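Glutamine synthetase (Helicobacter pylori, PDB 5ZLI) is a bacterial enzyme of the glutamine synthetase I-beta type, combining a beta-Grasp and a catalytic domain in each of twelve subunits. Local coordinates at residues 35-39 with 246-250; 142-148 with 261-265; 163-168 with 225-229; 184-188 with 271-275; 324-330 with 462-466. All blocks are in the same frame, centred on the assembly; numbering follows the deposited sequence.

Contact 1 of 5, residues 35-39 with 246-250; sequences KGTWN and QKLKY
Where the beta-Grasp domain meets the catalytic domain of the same chain, Trp38 at the start of strand 38-44 lies against helix 238-258, chiefly against Gln246 and Tyr250. Gln246 CB sits 3.9 Å from the centroid of the six-membered ring of Trp38, a CH-pi contact over the face. From there the glutamine chain bends at CB-CG (chi2 -53°) and runs back past the indole in the opposite direction. Its NE2 passes 3.7 Å from Trp38 CB and donates to Gly36 O at 3.2 Å. This bond is nearly straight (169° at the hydrogen) and lies in the amide plane of Gln246, although the donor stands above the carbonyl plane of Gly36. At the rim of the indole, Tyr250 CB lies 3.8 Å from Trp38 CZ3, and the indole edge is turned toward the tyrosine face in an offset edge-to-face pair, planes at 80°. Lys247 CG adds a contact of 4.0 Å with Trp38 CH2. Strand 26-32 contributes Arg30, in cation-pi contact with both Trp38 and Tyr250, strand 84-87 packs Phe85 on Trp38 and Lys247, and the Tyr250 hydroxyl is hydrogen-bonded to Asp87.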
# COMPACT_ATOMS: atom_id res chain seq x y z
N LYS B 35 22.64 -27.09 -33.65
CA LYS B 35 22.90 -25.89 -32.83
C LYS B 35 23.72 -26.17 -31.58
O LYS B 35 24.35 -25.25 -31.04
CB LYS B 35 21.57 -25.19 -32.49
CG LYS B 35 21.30 -24.67 -31.03
CD LYS B 35 20.37 -23.42 -31.14
CE LYS B 35 19.88 -22.83 -29.82
NZ LYS B 35 18.64 -23.60 -29.41
N GLY B 36 23.74 -27.41 -31.09
CA GLY B 36 24.43 -27.71 -29.85
C GLY B 36 23.50 -28.04 -28.71
O GLY B 36 23.97 -28.25 -27.58
N THR B 37 22.21 -27.99 -28.94
CA THR B 37 21.29 -28.32 -27.89
C THR B 37 21.31 -29.81 -27.63
O THR B 37 21.19 -30.62 -28.55
CB THR B 37 19.89 -27.89 -28.25
OG1 THR B 37 19.87 -26.46 -28.37
CG2 THR B 37 18.91 -28.36 -27.17
N TRP B 38 21.42 -30.18 -26.37
CA TRP B 38 21.31 -31.57 -26.01
C TRP B 38 19.82 -31.88 -25.87
O TRP B 38 19.09 -31.17 -25.17
CB TRP B 38 22.10 -31.82 -24.73
CG TRP B 38 22.76 -33.13 -24.68
CD1 TRP B 38 22.92 -34.02 -25.69
CD2 TRP B 38 23.37 -33.71 -23.53
NE1 TRP B 38 23.58 -35.14 -25.24
CE2 TRP B 38 23.87 -34.97 -23.92
CE3 TRP B 38 23.53 -33.29 -22.21
CZ2 TRP B 38 24.53 -35.80 -23.04
CZ3 TRP B 38 24.17 -34.12 -21.34
CH2 TRP B 38 24.67 -35.37 -21.76
N ASN B 39 19.38 -32.94 -26.53
CA ASN B 39 17.98 -33.34 -26.53
C ASN B 39 17.86 -34.73 -25.95
O ASN B 39 18.84 -35.47 -25.88
CB ASN B 39 17.37 -33.28 -27.94
CG ASN B 39 17.33 -31.89 -28.50
OD1 ASN B 39 16.31 -31.23 -28.43
ND2 ASN B 39 18.44 -31.43 -29.08
N GLN B 246 29.16 -31.66 -23.43
CA GLN B 246 27.70 -31.75 -23.25
C GLN B 246 27.33 -32.09 -21.81
O GLN B 246 26.44 -31.46 -21.23
CB GLN B 246 27.07 -32.78 -24.21
CG GLN B 246 27.09 -32.44 -25.70
CD GLN B 246 26.50 -31.06 -26.05
OE1 GLN B 246 27.16 -30.04 -25.85
NE2 GLN B 246 25.26 -31.02 -26.52
N LYS B 247 27.98 -33.10 -21.21
CA LYS B 247 27.71 -33.46 -19.82
C LYS B 247 27.98 -32.28 -18.88
O LYS B 247 27.13 -31.93 -18.05
CB LYS B 247 28.55 -34.66 -19.39
CG LYS B 247 28.24 -36.01 -20.03
CD LYS B 247 28.91 -37.10 -19.15
CE LYS B 247 29.03 -38.45 -19.84
NZ LYS B 247 29.61 -39.49 -18.98
N LEU B 248 29.20 -31.72 -18.94
CA LEU B 248 29.58 -30.56 -18.14
C LEU B 248 28.57 -29.41 -18.22
O LEU B 248 28.17 -28.86 -17.18
CB LEU B 248 30.97 -30.08 -18.58
CG LEU B 248 31.79 -28.86 -18.09
CD1 LEU B 248 31.35 -27.51 -18.64
CD2 LEU B 248 31.74 -28.79 -16.61
N LYS B 249 28.16 -29.01 -19.44
CA LYS B 249 27.16 -27.93 -19.57
C LYS B 249 25.87 -28.28 -18.82
O LYS B 249 25.37 -27.48 -18.02
CB LYS B 249 26.87 -27.64 -21.05
CG LYS B 249 27.95 -26.81 -21.80
CD LYS B 249 27.58 -26.63 -23.28
CE LYS B 249 28.72 -25.99 -24.11
NZ LYS B 249 28.47 -25.94 -25.62
N TYR B 250 25.38 -29.49 -19.01
CA TYR B 250 24.21 -29.97 -18.29
C TYR B 250 24.42 -29.95 -16.78
O TYR B 250 23.51 -29.60 -16.02
CB TYR B 250 23.92 -31.39 -18.78
CG TYR B 250 22.85 -32.15 -18.07
CD1 TYR B 250 21.54 -31.69 -18.02
CD2 TYR B 250 23.14 -33.39 -17.46
CE1 TYR B 250 20.54 -32.42 -17.37
CE2 TYR B 250 22.13 -34.13 -16.80
CZ TYR B 250 20.84 -33.63 -16.77
OH TYR B 250 19.86 -34.34 -16.13

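Contact 2 of 5, residues 142-148 with 261-265; sequences FFIFDSI and KTATF
Four backbone hydrogen bonds tie Phe143 to Thr264 and Phe145 to Thr262, each pair giving and receiving. The one from Phe145 N to Thr262 O measures 2.8 Å. Between the two pairs Ile144 faces Ala263 as a non-hydrogen-bonded pair, where Ala263 CA makes a CA-H...O contact with Phe143 O at 3.2 Å. Strand 262-264 thus runs antiparallel along the end of strand 133-145 in the large curved sheet of the catalytic domain. Just beyond, opposite Asp162, the strand takes an extra residue, Asp146 and Ser147 together forming a classic beta bulge where the chain passes into the hairpin of strands 147-153 and 156-162. The charged contact lies at this end: Lys261 NZ forms a salt bridge with Asp146 OD1 at 3.0 Å, meeting it nearly in line with its C-O bond, the two side chains lying alongside each other. The aliphatic part of the lysine rests on Ile144, with CD 3.8 Å from CG2. Apolar packing holds the other end. With chi1 at 60°, the Phe142 ring lies beside that of Phe265, pointing the same way with planes at 55°, and Phe142 CB lies over the Phe265 face, 3.8 Å from its centroid. On the sheet face carrying Phe143 and Phe145, Thr264 CG2 touches Phe145 CE2 at 3.7 Å. Thr262 OG1 is hydrogen-bonded across subunit boundaries, to Tyr479 OH of the third subunit and Phe180 O of the second.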
# COMPACT_ATOMS: atom_id res chain seq x y z
N PHE B 142 31.98 -20.15 -17.56
CA PHE B 142 30.54 -19.97 -17.46
C PHE B 142 30.22 -18.94 -16.40
O PHE B 142 31.10 -18.34 -15.79
CB PHE B 142 29.85 -21.27 -17.12
CG PHE B 142 30.29 -21.85 -15.81
CD1 PHE B 142 29.77 -21.40 -14.62
CD2 PHE B 142 31.21 -22.88 -15.79
CE1 PHE B 142 30.19 -21.94 -13.42
CE2 PHE B 142 31.60 -23.43 -14.63
CZ PHE B 142 31.09 -22.96 -13.42
N PHE B 143 28.93 -18.71 -16.22
CA PHE B 143 28.41 -17.73 -15.29
C PHE B 143 27.27 -18.34 -14.53
O PHE B 143 26.46 -19.09 -15.08
CB PHE B 143 27.89 -16.47 -15.99
CG PHE B 143 28.95 -15.51 -16.42
CD1 PHE B 143 29.37 -14.50 -15.55
CD2 PHE B 143 29.51 -15.60 -17.68
CE1 PHE B 143 30.36 -13.61 -15.94
CE2 PHE B 143 30.49 -14.71 -18.08
CZ PHE B 143 30.92 -13.71 -17.21
N ILE B 144 27.15 -17.99 -13.27
CA ILE B 144 26.02 -18.41 -12.49
C ILE B 144 25.33 -17.16 -12.03
O ILE B 144 25.90 -16.38 -11.25
CB ILE B 144 26.43 -19.29 -11.31
CG1 ILE B 144 26.99 -20.60 -11.88
CG2 ILE B 144 25.24 -19.40 -10.33
CD1 ILE B 144 27.08 -21.73 -10.88
N PHE B 145 24.16 -16.91 -12.57
CA PHE B 145 23.40 -15.73 -12.23
C PHE B 145 22.26 -16.06 -11.26
O PHE B 145 21.94 -17.23 -11.00
CB PHE B 145 22.90 -15.08 -13.53
CG PHE B 145 24.01 -14.50 -14.41
CD1 PHE B 145 24.93 -13.58 -13.87
CD2 PHE B 145 24.11 -14.84 -15.75
CE1 PHE B 145 25.92 -13.02 -14.65
CE2 PHE B 145 25.10 -14.29 -16.55
CZ PHE B 145 26.01 -13.38 -16.01
N ASP B 146 21.69 -15.01 -10.67
CA ASP B 146 20.48 -15.18 -9.85
C ASP B 146 19.23 -15.09 -10.70
O ASP B 146 18.24 -15.80 -10.44
CB ASP B 146 20.41 -14.13 -8.73
CG ASP B 146 21.55 -14.23 -7.77
OD1 ASP B 146 22.00 -15.38 -7.54
OD2 ASP B 146 21.99 -13.20 -7.22
N SER B 147 19.26 -14.21 -11.69
CA SER B 147 18.09 -13.88 -12.47
C SER B 147 18.49 -13.49 -13.88
O SER B 147 19.55 -12.90 -14.12
CB SER B 147 17.34 -12.71 -11.82
OG SER B 147 16.28 -12.23 -12.64
N ILE B 148 17.61 -13.80 -14.81
CA ILE B 148 17.74 -13.33 -16.18
C ILE B 148 16.33 -12.94 -16.61
O ILE B 148 15.37 -13.64 -16.28
CB ILE B 148 18.40 -14.39 -17.08
CG1 ILE B 148 18.17 -14.07 -18.56
CG2 ILE B 148 18.00 -15.77 -16.64
CD1 ILE B 148 18.78 -12.73 -18.97
N LYS B 261 19.40 -21.01 -8.87
CA LYS B 261 20.04 -20.03 -9.75
C LYS B 261 19.90 -20.40 -11.23
O LYS B 261 19.11 -21.27 -11.62
CB LYS B 261 21.52 -19.89 -9.37
CG LYS B 261 21.79 -19.93 -7.86
CD LYS B 261 22.77 -18.90 -7.45
CE LYS B 261 22.76 -18.69 -5.96
NZ LYS B 261 23.32 -17.33 -5.75
N THR B 262 20.66 -19.74 -12.08
CA THR B 262 20.53 -19.98 -13.51
C THR B 262 21.89 -19.74 -14.13
O THR B 262 22.51 -18.71 -13.88
CB THR B 262 19.47 -19.06 -14.14
OG1 THR B 262 19.63 -19.06 -15.57
CG2 THR B 262 19.53 -17.65 -13.56
N ALA B 263 22.36 -20.71 -14.89
CA ALA B 263 23.70 -20.70 -15.46
C ALA B 263 23.64 -20.31 -16.93
O ALA B 263 22.58 -20.25 -17.52
CB ALA B 263 24.35 -22.07 -15.30
N THR B 264 24.81 -20.01 -17.50
CA THR B 264 24.94 -19.82 -18.94
C THR B 264 26.40 -20.02 -19.33
O THR B 264 27.30 -19.66 -18.57
CB THR B 264 24.50 -18.42 -19.46
OG1 THR B 264 24.98 -18.21 -20.81
CG2 THR B 264 25.03 -17.34 -18.60
N PHE B 265 26.61 -20.61 -20.51
CA PHE B 265 27.94 -20.59 -21.09
C PHE B 265 28.06 -19.59 -22.25
O PHE B 265 29.07 -19.63 -22.96
CB PHE B 265 28.35 -21.96 -21.55
CG PHE B 265 28.53 -22.96 -20.44
CD1 PHE B 265 27.44 -23.51 -19.80
CD2 PHE B 265 29.78 -23.44 -20.12
CE1 PHE B 265 27.61 -24.47 -18.85
CE2 PHE B 265 29.95 -24.39 -19.17
CZ PHE B 265 28.88 -24.91 -18.54

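Contact 3 of 5, residues 163-168 with 225-229; sequences SEEGEW and AQAQG
Gln226 holds CG beside its own backbone N (chi1 -56°) and then extends straight (chi2 -177°), which carries its amide across to the backbone of Gly166 and Glu167. There OE1 accepts the amide of Glu167: the distance from Glu167 N to Gln226 OE1 is 2.9 Å, with 155° at the hydrogen, and the donor lies in the carbonyl plane. The same oxygen lies 3.3 Å from Gly166 CA. On the other branch of the amide, NE2 is 3.9 Å from Trp168 CZ3, approaching the indole obliquely. Trp168 folds back over its own loop, so that Gly166 CA is centred over one face of the ring, 3.5 Å above the plane.

Two type I beta turns thus meet: Ser163 to Gly166, in the loop after strand 156-162, and Ala225 to Gln228, which leads into strand 228-237 of the catalytic domain's large sheet. The second turn is braced by its own side chain, as Ala225 N donates to Gln228 OE1 at 3.1 Å.

Alongside the glutamine, Glu165 extends to the Gln226 carbonyl, its CD 3.6 Å from Gln226 O, and its OE2 is hydrogen-bonded to Thr198. The Gln226 carbonyl takes a hydrogen bond from His222. The Glu167 side chain crosses that of Gln226 at about a right angle, with CG 3.8 Å from OE1, while its carboxylate forms a salt bridge with Arg170. Ser163 OG and Ala227 CB touch at 3.8 Å.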
# COMPACT_ATOMS: atom_id res chain seq x y z
N SER B 163 22.96 -10.65 -10.28
CA SER B 163 23.82 -11.44 -9.44
C SER B 163 24.06 -10.68 -8.15
O SER B 163 24.07 -9.45 -8.15
CB SER B 163 25.18 -11.72 -10.08
OG SER B 163 25.86 -12.73 -9.35
N GLU B 164 24.24 -11.43 -7.06
CA GLU B 164 24.50 -10.75 -5.81
C GLU B 164 25.86 -10.08 -5.80
O GLU B 164 26.05 -9.09 -5.09
CB GLU B 164 24.39 -11.73 -4.66
CG GLU B 164 24.29 -11.02 -3.33
CD GLU B 164 23.78 -11.95 -2.28
OE1 GLU B 164 24.04 -13.17 -2.41
OE2 GLU B 164 23.10 -11.45 -1.35
N GLU B 165 26.79 -10.59 -6.60
CA GLU B 165 28.15 -10.07 -6.69
C GLU B 165 28.27 -8.84 -7.58
O GLU B 165 29.35 -8.26 -7.65
CB GLU B 165 29.06 -11.16 -7.23
CG GLU B 165 28.92 -12.51 -6.54
CD GLU B 165 30.09 -13.45 -6.87
OE1 GLU B 165 30.97 -13.03 -7.65
OE2 GLU B 165 30.13 -14.61 -6.37
N GLY B 166 27.23 -8.48 -8.33
CA GLY B 166 27.38 -7.47 -9.36
C GLY B 166 27.52 -6.07 -8.78
O GLY B 166 26.80 -5.68 -7.87
N GLU B 167 28.45 -5.30 -9.37
CA GLU B 167 28.61 -3.90 -9.01
C GLU B 167 27.28 -3.15 -9.01
O GLU B 167 27.10 -2.19 -8.25
CB GLU B 167 29.56 -3.21 -9.98
CG GLU B 167 31.05 -3.44 -9.78
CD GLU B 167 31.92 -2.54 -10.69
OE1 GLU B 167 31.37 -2.01 -11.69
OE2 GLU B 167 33.15 -2.35 -10.41
N TRP B 168 26.35 -3.56 -9.87
CA TRP B 168 25.02 -2.97 -9.84
C TRP B 168 24.26 -3.28 -8.55
O TRP B 168 23.21 -2.68 -8.32
CB TRP B 168 24.21 -3.46 -11.03
CG TRP B 168 24.06 -4.94 -11.08
CD1 TRP B 168 23.09 -5.67 -10.47
CD2 TRP B 168 24.88 -5.87 -11.78
NE1 TRP B 168 23.26 -7.00 -10.73
CE2 TRP B 168 24.36 -7.16 -11.53
CE3 TRP B 168 26.02 -5.75 -12.58
CZ2 TRP B 168 24.92 -8.31 -12.06
CZ3 TRP B 168 26.57 -6.90 -13.11
CH2 TRP B 168 26.02 -8.17 -12.85
N ALA B 225 35.50 -12.30 -14.69
CA ALA B 225 34.25 -11.56 -14.63
C ALA B 225 33.48 -11.90 -13.35
O ALA B 225 33.80 -12.84 -12.63
CB ALA B 225 33.38 -11.85 -15.84
N GLN B 226 32.44 -11.11 -13.08
CA GLN B 226 31.88 -11.04 -11.73
C GLN B 226 31.21 -12.34 -11.28
O GLN B 226 31.36 -12.74 -10.12
CB GLN B 226 30.93 -9.86 -11.65
CG GLN B 226 31.62 -8.59 -12.05
CD GLN B 226 30.74 -7.39 -11.91
OE1 GLN B 226 30.30 -7.05 -10.82
NE2 GLN B 226 30.46 -6.75 -13.03
N ALA B 227 30.44 -13.01 -12.13
CA ALA B 227 29.79 -14.25 -11.67
C ALA B 227 30.35 -15.47 -12.38
O ALA B 227 29.68 -16.50 -12.52
CB ALA B 227 28.27 -14.20 -11.85
N GLN B 228 31.60 -15.38 -12.80
CA GLN B 228 32.17 -16.30 -13.75
C GLN B 228 32.93 -17.39 -13.02
O GLN B 228 33.41 -17.21 -11.89
CB GLN B 228 33.08 -15.56 -14.72
CG GLN B 228 33.09 -16.15 -16.09
CD GLN B 228 34.06 -15.48 -17.01
OE1 GLN B 228 34.91 -14.71 -16.58
NE2 GLN B 228 33.98 -15.81 -18.28
N GLY B 229 33.06 -18.54 -13.68
CA GLY B 229 33.68 -19.71 -13.09
C GLY B 229 34.20 -20.61 -14.19
O GLY B 229 33.96 -20.37 -15.38

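Contact 4 of 5, residues 184-188 with 271-275; sequences PGKQG and YGDNG
Gln187, Asp273 and Lys186 contribute most of this small interface, in which two loops of the catalytic domain meet without regular secondary structure. Lys186 and Gln187 occupy the two central positions of a type II beta turn from Gly185 to Gly188, closed by Gly188 N donating to Gly185 O at 2.7 Å. Gln187 takes the third position with positive phi (74°), and its backbone amide points at the carboxylate of Asp273. Gln187 N makes a weak hydrogen bond to Asp273 OD2, 3.2 Å long. The side chains of Gln187 and Asp273 run antiparallel alongside each other, with Gln187 CG close beside Asp273 OD1. OD1 accepts a hydrogen bond within its own loop, from Asn274 N at 2.8 Å, the donor coming from above the carboxylate plane. Lys186 lays its aliphatic chain along the other loop, with CG 3.9 Å from Asp273 CG. The part extended as far as CD lies along Gly272 O, and the chain then bends about CG-CD (chi3 -77°). Asp273 OD2 receives a second weak hydrogen bond, from Gln226 N, just before strand 228-237. The turn belongs to the long connection between strand 156-162 and helix 200-212, and the loop holding Asp273 links strand 262-264 to strand 278-286, with Ser154 of the third subunit hydrogen-bonded to Tyr271 O.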
# COMPACT_ATOMS: atom_id res chain seq x y z
N PRO B 184 33.62 -8.41 -5.85
CA PRO B 184 34.70 -8.20 -6.80
C PRO B 184 34.32 -7.10 -7.76
O PRO B 184 33.16 -6.98 -8.18
CB PRO B 184 34.79 -9.55 -7.52
CG PRO B 184 33.37 -10.02 -7.52
CD PRO B 184 32.76 -9.55 -6.23
N GLY B 185 35.29 -6.28 -8.12
CA GLY B 185 35.02 -5.29 -9.13
C GLY B 185 34.67 -5.94 -10.46
O GLY B 185 34.93 -7.12 -10.70
N LYS B 186 34.01 -5.16 -11.31
CA LYS B 186 34.08 -5.46 -12.72
C LYS B 186 35.52 -5.87 -13.03
O LYS B 186 36.46 -5.14 -12.71
CB LYS B 186 33.67 -4.24 -13.55
CG LYS B 186 33.08 -4.61 -14.93
CD LYS B 186 32.43 -3.43 -15.64
CE LYS B 186 31.05 -3.10 -15.08
NZ LYS B 186 30.47 -1.88 -15.72
N GLN B 187 35.68 -7.08 -13.56
CA GLN B 187 36.99 -7.64 -13.91
C GLN B 187 37.82 -8.06 -12.68
O GLN B 187 39.03 -8.27 -12.80
CB GLN B 187 37.79 -6.64 -14.77
CG GLN B 187 37.39 -6.62 -16.24
CD GLN B 187 38.46 -6.04 -17.16
OE1 GLN B 187 39.34 -6.77 -17.65
NE2 GLN B 187 38.37 -4.72 -17.43
N GLY B 188 37.19 -8.29 -11.53
CA GLY B 188 37.97 -8.58 -10.33
C GLY B 188 37.83 -9.97 -9.73
O GLY B 188 38.36 -10.19 -8.64
N TYR B 271 28.33 -6.44 -20.65
CA TYR B 271 29.16 -5.45 -21.31
C TYR B 271 30.22 -4.96 -20.33
O TYR B 271 29.97 -4.80 -19.14
CB TYR B 271 28.32 -4.29 -21.84
CG TYR B 271 29.14 -3.32 -22.64
CD1 TYR B 271 29.73 -3.70 -23.84
CD2 TYR B 271 29.36 -2.03 -22.19
CE1 TYR B 271 30.50 -2.82 -24.59
CE2 TYR B 271 30.14 -1.13 -22.93
CZ TYR B 271 30.70 -1.54 -24.13
OH TYR B 271 31.47 -0.65 -24.87
N GLY B 272 31.42 -4.79 -20.83
CA GLY B 272 32.46 -4.23 -19.99
C GLY B 272 33.09 -5.18 -19.00
O GLY B 272 33.86 -4.72 -18.14
N ASP B 273 32.82 -6.48 -19.11
CA ASP B 273 33.52 -7.45 -18.30
C ASP B 273 33.90 -8.61 -19.20
O ASP B 273 33.48 -8.69 -20.36
CB ASP B 273 32.72 -7.92 -17.10
CG ASP B 273 33.62 -8.31 -15.91
OD1 ASP B 273 34.87 -8.36 -16.09
OD2 ASP B 273 33.08 -8.53 -14.81
N ASN B 274 34.74 -9.49 -18.67
CA ASN B 274 35.32 -10.56 -19.48
C ASN B 274 34.24 -11.45 -20.06
O ASN B 274 33.23 -11.71 -19.41
CB ASN B 274 36.28 -11.42 -18.66
CG ASN B 274 37.72 -11.04 -18.87
OD1 ASN B 274 38.04 -9.89 -19.18
ND2 ASN B 274 38.58 -12.01 -18.73
N GLY B 275 34.46 -11.90 -21.29
CA GLY B 275 33.59 -12.89 -21.87
C GLY B 275 33.98 -14.29 -21.41
O GLY B 275 34.99 -14.49 -20.73

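Contact 5 of 5, residues 324-330 with 462-466; sequences ASTNSYK and EVFPW
Ser325, just before the weakly bonded helix about 326-330, and Glu462 bring their backbones closest, CA atoms 6.2 Å apart; that short helix lies at 71° to the last turn of helix 448-466, the axes of these segments staying 11.3 Å apart. Side chains carry most of the contact. Trp466, with CG anti to its backbone N (chi1 178°), directs its indole toward Thr326 and Lys330. Thr326 stands over one face, CB offset toward the rim, and its methyl CG2 lies 3.7 Å from Trp466 CE3. Lys330 passes the other end of the indole in the opposite direction, its chain bent at chi2 (-88°) and again at chi4. Lys330 CE is 3.7 Å from Trp466 CZ2, and NZ comes within 3.2 Å of Trp466 NE1; both nitrogens are donors, so this is proximity and not a bond. The ammonium finds its charge partner in Glu474 of the third subunit, which also binds Thr326 OG1. Further up the helix, Glu462 folds at chi2 and lays CG 4.1 Å from Ser325 CA. Its carboxylate carbon CD sits 3.8 Å from Ala324 O; Lys458 makes a weak hydrogen bond to that oxygen and a long, weak ion pair with Glu462. The indole also stacks on that of Trp466 of the third subunit, so the contact borders the subunit interface, while Leu426 of helix 426-434 packs against both Thr326 and Val463.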
# COMPACT_ATOMS: atom_id res chain seq x y z
N ALA B 324 29.91 -19.46 -33.12
CA ALA B 324 28.78 -19.77 -33.98
C ALA B 324 27.53 -18.95 -33.63
O ALA B 324 26.44 -19.26 -34.13
CB ALA B 324 28.49 -21.27 -33.93
N SER B 325 27.67 -17.94 -32.78
CA SER B 325 26.60 -17.00 -32.49
C SER B 325 27.12 -15.60 -32.68
O SER B 325 28.32 -15.34 -32.59
CB SER B 325 26.08 -17.13 -31.07
OG SER B 325 27.11 -16.82 -30.17
N THR B 326 26.21 -14.69 -32.95
CA THR B 326 26.63 -13.30 -32.97
C THR B 326 27.13 -12.85 -31.60
O THR B 326 27.94 -11.92 -31.50
CB THR B 326 25.48 -12.49 -33.48
OG1 THR B 326 24.31 -12.95 -32.79
CG2 THR B 326 25.36 -12.72 -34.96
N ASN B 327 26.65 -13.48 -30.54
CA ASN B 327 27.14 -13.10 -29.24
C ASN B 327 28.62 -13.43 -29.09
O ASN B 327 29.33 -12.80 -28.30
CB ASN B 327 26.34 -13.81 -28.16
CG ASN B 327 26.57 -13.21 -26.85
OD1 ASN B 327 27.11 -13.82 -25.93
ND2 ASN B 327 26.15 -11.96 -26.73
N SER B 328 29.11 -14.41 -29.84
CA SER B 328 30.54 -14.69 -29.84
C SER B 328 31.35 -13.45 -30.16
O SER B 328 32.39 -13.19 -29.54
CB SER B 328 30.85 -15.79 -30.82
OG SER B 328 30.16 -16.94 -30.43
N TYR B 329 30.84 -12.62 -31.04
CA TYR B 329 31.62 -11.51 -31.55
C TYR B 329 31.56 -10.28 -30.66
O TYR B 329 32.36 -9.37 -30.86
CB TYR B 329 31.14 -11.20 -32.96
CG TYR B 329 31.40 -12.36 -33.84
CD1 TYR B 329 32.59 -12.47 -34.56
CD2 TYR B 329 30.50 -13.42 -33.89
CE1 TYR B 329 32.84 -13.58 -35.36
CE2 TYR B 329 30.74 -14.53 -34.69
CZ TYR B 329 31.91 -14.60 -35.42
OH TYR B 329 32.13 -15.71 -36.20
N LYS B 330 30.64 -10.22 -29.70
CA LYS B 330 30.75 -9.23 -28.64
C LYS B 330 31.91 -9.51 -27.69
O LYS B 330 32.34 -8.61 -26.97
CB LYS B 330 29.44 -9.15 -27.87
CG LYS B 330 28.25 -9.16 -28.81
CD LYS B 330 27.89 -7.73 -29.25
CE LYS B 330 27.13 -7.76 -30.56
NZ LYS B 330 26.00 -8.70 -30.57
N GLU B 462 20.43 -16.64 -36.07
CA GLU B 462 21.26 -15.64 -35.38
C GLU B 462 21.46 -14.34 -36.14
O GLU B 462 21.40 -13.27 -35.54
CB GLU B 462 22.62 -16.23 -35.03
CG GLU B 462 22.66 -17.05 -33.73
CD GLU B 462 22.70 -18.55 -33.95
OE1 GLU B 462 22.71 -19.29 -32.93
OE2 GLU B 462 22.74 -19.01 -35.11
N VAL B 463 21.75 -14.38 -37.43
CA VAL B 463 22.16 -13.17 -38.13
C VAL B 463 20.94 -12.31 -38.47
O VAL B 463 20.82 -11.17 -38.01
CB VAL B 463 22.98 -13.52 -39.38
CG1 VAL B 463 23.37 -12.24 -40.07
CG2 VAL B 463 24.24 -14.31 -39.00
N PHE B 464 20.03 -12.86 -39.28
CA PHE B 464 18.84 -12.12 -39.68
C PHE B 464 18.05 -11.56 -38.50
O PHE B 464 17.44 -10.49 -38.65
CB PHE B 464 17.92 -13.00 -40.55
CG PHE B 464 18.52 -13.42 -41.87
CD1 PHE B 464 19.09 -12.48 -42.73
CD2 PHE B 464 18.47 -14.73 -42.29
CE1 PHE B 464 19.63 -12.86 -43.96
CE2 PHE B 464 19.00 -15.12 -43.50
CZ PHE B 464 19.58 -14.18 -44.34
N PRO B 465 17.93 -12.25 -37.36
CA PRO B 465 17.30 -11.60 -36.19
C PRO B 465 18.14 -10.52 -35.52
O PRO B 465 17.58 -9.55 -34.99
CB PRO B 465 17.02 -12.79 -35.26
CG PRO B 465 16.90 -13.96 -36.17
CD PRO B 465 17.95 -13.71 -37.21
N TRP B 466 19.45 -10.69 -35.41
CA TRP B 466 20.28 -9.64 -34.82
C TRP B 466 20.44 -8.43 -35.75
O TRP B 466 20.62 -7.30 -35.27
CB TRP B 466 21.65 -10.21 -34.46
CG TRP B 466 22.62 -9.23 -33.90
CD1 TRP B 466 22.52 -8.53 -32.71
CD2 TRP B 466 23.85 -8.82 -34.49
NE1 TRP B 466 23.63 -7.72 -32.54
CE2 TRP B 466 24.45 -7.88 -33.62
CE3 TRP B 466 24.50 -9.16 -35.67
CZ2 TRP B 466 25.68 -7.29 -33.91
CZ3 TRP B 466 25.70 -8.58 -35.96
CH2 TRP B 466 26.29 -7.66 -35.07

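In the fold
Contacts 1, 2, 3 and 5 are mostly buried; contact 4 is only partly so, and relies on a weak hydrogen bond and aliphatic chains. Contact 1 joins the two domains through an aromatic platform, whereas contact 2 is antiparallel sheet pairing with a salt bridge at one end. They touch where Phe265 packs on Leu248 and Lys249. Contacts 2 and 3 share a sheet, strands 133-145 and 228-237 being neighbours. Contacts 3 and 4, with centres about 8 Å apart, join loop to loop with polar groups and are linked by Glu167 to Lys186 and Gln228 to Gly275. Contact 5, touching none of the others, joins a short helix and its lead-in to helix 448-466 mainly through side chains. All five also meet the third subunit.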